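Local atomic coordinates of nird-like protein (PDB entry 4CH7), a protein that catalyses the decarboxylation of siroheme to 12,18-didecarboxysiroheme, a step of heme d1 biosynthesis. Residues Glu42-Glu46 / Asp47-Arg51. Residues are numbered along the deposited sequence; the frame is centred on the assembly and turned at random.
Sequences EKLVE and DGIVR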
ATOM      1  N   GLU A  42      18.490  -8.125 -13.290  1.00 45.76           N
ATOM      2  CA  GLU A  42      17.492  -9.013 -13.867  1.00 61.42           C
ATOM      3  C   GLU A  42      17.440 -10.326 -13.098  1.00 64.97           C
ATOM      4  O   GLU A  42      16.365 -10.794 -12.741  1.00 62.41           O
ATOM      5  CB  GLU A  42      17.811  -9.285 -15.338  1.00 59.51           C
ATOM      6  CG  GLU A  42      18.002  -8.033 -16.187  1.00 79.33           C
ATOM      7  CD  GLU A  42      18.235  -8.357 -17.650  1.00 81.99           C
ATOM      8  OE1 GLU A  42      18.583  -9.517 -17.956  1.00 76.00           O
ATOM      9  OE2 GLU A  42      18.066  -7.451 -18.493  1.00 75.61           O
ATOM     10  N   LYS A  43      18.612 -10.909 -12.848  1.00 65.01           N
ATOM     11  CA  LYS A  43      18.722 -12.138 -12.069  1.00 53.88           C
ATOM     12  C   LYS A  43      18.014 -12.010 -10.729  1.00 66.90           C
ATOM     13  O   LYS A  43      17.261 -12.895 -10.331  1.00 69.78           O
ATOM     14  CB  LYS A  43      20.188 -12.496 -11.828  1.00 68.03           C
ATOM     15  CG  LYS A  43      20.887 -13.174 -12.993  1.00 73.91           C
ATOM     16  CD  LYS A  43      22.300 -13.578 -12.596  1.00 76.54           C
ATOM     17  CE  LYS A  43      23.013 -14.310 -13.718  1.00 78.17           C
ATOM     18  NZ  LYS A  43      24.442 -14.565 -13.382  1.00 94.75           N
ATOM     19  N   LEU A  44      18.256 -10.901 -10.039  1.00 59.54           N
ATOM     20  CA  LEU A  44      17.654 -10.682  -8.730  1.00 66.73           C
ATOM     21  C   LEU A  44      16.128 -10.580  -8.791  1.00 71.45           C
ATOM     22  O   LEU A  44      15.450 -11.014  -7.862  1.00 62.43           O
ATOM     23  CB  LEU A  44      18.271  -9.463  -8.029  1.00 66.39           C
ATOM     24  CG  LEU A  44      19.691  -9.654  -7.483  1.00 69.55           C
ATOM     25  CD1 LEU A  44      20.705  -8.877  -8.296  1.00 55.48           C
ATOM     26  CD2 LEU A  44      19.772  -9.261  -6.017  1.00 74.20           C
ATOM     27  N   VAL A  45      15.591 -10.029  -9.881  1.00 74.41           N
ATOM     28  CA  VAL A  45      14.137  -9.973 -10.061  1.00 72.45           C
ATOM     29  C   VAL A  45      13.593 -11.251 -10.705  1.00 76.92           C
ATOM     30  O   VAL A  45      12.484 -11.685 -10.397  1.00 75.56           O
ATOM     31  CB  VAL A  45      13.658  -8.705 -10.828  1.00 76.39           C
ATOM     32  CG1 VAL A  45      14.256  -7.449 -10.215  1.00 68.01           C
ATOM     33  CG2 VAL A  45      13.985  -8.791 -12.312  1.00 75.65           C
ATOM     34  N   GLU A  46      14.391 -11.854 -11.581  1.00 62.65           N
ATOM     35  CA  GLU A  46      14.047 -13.127 -12.207  1.00 69.01           C
ATOM     36  C   GLU A  46      13.884 -14.209 -11.147  1.00 73.88           C
ATOM     37  O   GLU A  46      13.054 -15.110 -11.283  1.00 77.37           O
ATOM     38  CB  GLU A  46      15.135 -13.525 -13.212  1.00 71.25           C
ATOM     39  CG  GLU A  46      15.075 -14.955 -13.732  1.00 78.14           C
ATOM     40  CD  GLU A  46      15.974 -15.167 -14.938  1.00 81.85           C
ATOM     41  OE1 GLU A  46      16.461 -14.162 -15.495  1.00 81.16           O
ATOM     42  OE2 GLU A  46      16.186 -16.332 -15.333  1.00 86.39           O
ATOM     43  N   ASP A  47      14.663 -14.101 -10.078  1.00 66.86           N
ATOM     44  CA  ASP A  47      14.703 -15.147  -9.068  1.00 76.37           C
ATOM     45  C   ASP A  47      13.826 -14.848  -7.848  1.00 77.39           C
ATOM     46  O   ASP A  47      13.386 -15.764  -7.161  1.00 76.58           O
ATOM     47  CB  ASP A  47      16.152 -15.453  -8.683  1.00 66.07           C
ATOM     48  CG  ASP A  47      16.991 -15.838  -9.885  1.00 57.31           C
ATOM     49  OD1 ASP A  47      16.407 -16.202 -10.924  1.00 59.27           O
ATOM     50  OD2 ASP A  47      18.230 -15.769  -9.800  1.00 67.96           O
ATOM     51  N   GLY A  48      13.564 -13.573  -7.583  1.00 63.88           N
ATOM     52  CA  GLY A  48      12.520 -13.211  -6.639  1.00 77.85           C
ATOM     53  C   GLY A  48      12.885 -12.898  -5.196  1.00 76.85           C
ATOM     54  O   GLY A  48      12.063 -13.105  -4.301  1.00 77.35           O
ATOM     55  N   ILE A  49      14.096 -12.403  -4.956  1.00 82.20           N
ATOM     56  CA  ILE A  49      14.432 -11.864  -3.638  1.00 80.76           C
ATOM     57  C   ILE A  49      14.112 -10.374  -3.663  1.00 83.67           C
ATOM     58  O   ILE A  49      13.792  -9.764  -2.641  1.00 85.25           O
ATOM     59  CB  ILE A  49      15.897 -12.137  -3.237  1.00 87.06           C
ATOM     60  CG1 ILE A  49      15.962 -12.593  -1.779  1.00 84.45           C
ATOM     61  CG2 ILE A  49      16.777 -10.914  -3.456  1.00 81.98           C
ATOM     62  CD1 ILE A  49      15.092 -13.796  -1.486  1.00 74.46           C
ATOM     63  N   VAL A  50      14.217  -9.805  -4.858  1.00 79.67           N
ATOM     64  CA  VAL A  50      13.528  -8.581  -5.208  1.00 85.77           C
ATOM     65  C   VAL A  50      12.713  -9.018  -6.418  1.00 81.97           C
ATOM     66  O   VAL A  50      13.194  -9.797  -7.229  1.00 85.92           O
ATOM     67  CB  VAL A  50      14.503  -7.419  -5.532  1.00 77.50           C
ATOM     68  CG1 VAL A  50      15.367  -7.099  -4.321  1.00 81.27           C
ATOM     69  CG2 VAL A  50      15.380  -7.745  -6.726  1.00 67.86           C
ATOM     70  N   ARG A  51      11.461  -8.598  -6.518  1.00 78.70           N
ATOM     71  CA  ARG A  51      10.623  -9.101  -7.602  1.00 83.88           C
ATOM     72  C   ARG A  51      10.308  -8.005  -8.596  1.00 84.01           C
ATOM     73  O   ARG A  51       9.767  -8.256  -9.674  1.00 77.18           O
ATOM     74  CB  ARG A  51       9.328  -9.699  -7.056  1.00 88.96           C
ATOM     75  CG  ARG A  51       9.449 -11.136  -6.581  1.00 87.85           C
ATOM     76  CD  ARG A  51       8.896 -11.294  -5.176  1.00 89.58           C
ATOM     77  NE  ARG A  51       9.847 -10.853  -4.160  1.00 82.86           N
ATOM     78  CZ  ARG A  51       9.511 -10.168  -3.072  1.00 88.02           C
ATOM     79  NH1 ARG A  51       8.245  -9.839  -2.861  1.00 84.05           N
ATOM     80  NH2 ARG A  51      10.440  -9.807  -2.197  1.00 85.03           N
TER
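Val50 lays its CG2 methyl over the last turn of helix 34-47, where it meets Leu44 CB at 3.6 Å. The same methyl touches Val45 CG1 at 3.7 Å. With CG1 of Val50 anti to its carbonyl carbon (chi1 -61°), CG2 is the branch turned to the helix. Val45 CA also points its hydrogen at Val50 O, 3.0 Å away and nearly straight (170° at the hydrogen). Leu9 of helix 4-11 touches both Leu44 and Val50, so this apolar patch joins the helix end to the first helix of the HTH domain.

This is a glycine-terminated helix C-terminus. The positive phi of Gly48, 97°, turns the chain across the helix end and on toward strand 53-57. Gly48 N donates to Leu44 O at 3.2 Å, from above the carbonyl plane. Ile49 N and Val50 N make longer, weak bonds to the same oxygen. Asp47 N still closes a helical bond to Lys43 O at 2.9 Å.

Arg51 NE and NH2 bond weakly to the carbonyls of Gly48 and Ile49.

Elsewhere, Asp47 OD2 lies 3.1 Å from Lys43 O, two acceptors side by side. Glu46 OE2 is 4.4 Å from Asp47 OD1. Negative charge thus gathers at a helix C-terminus, which would tend to raise the pKa of Asp47.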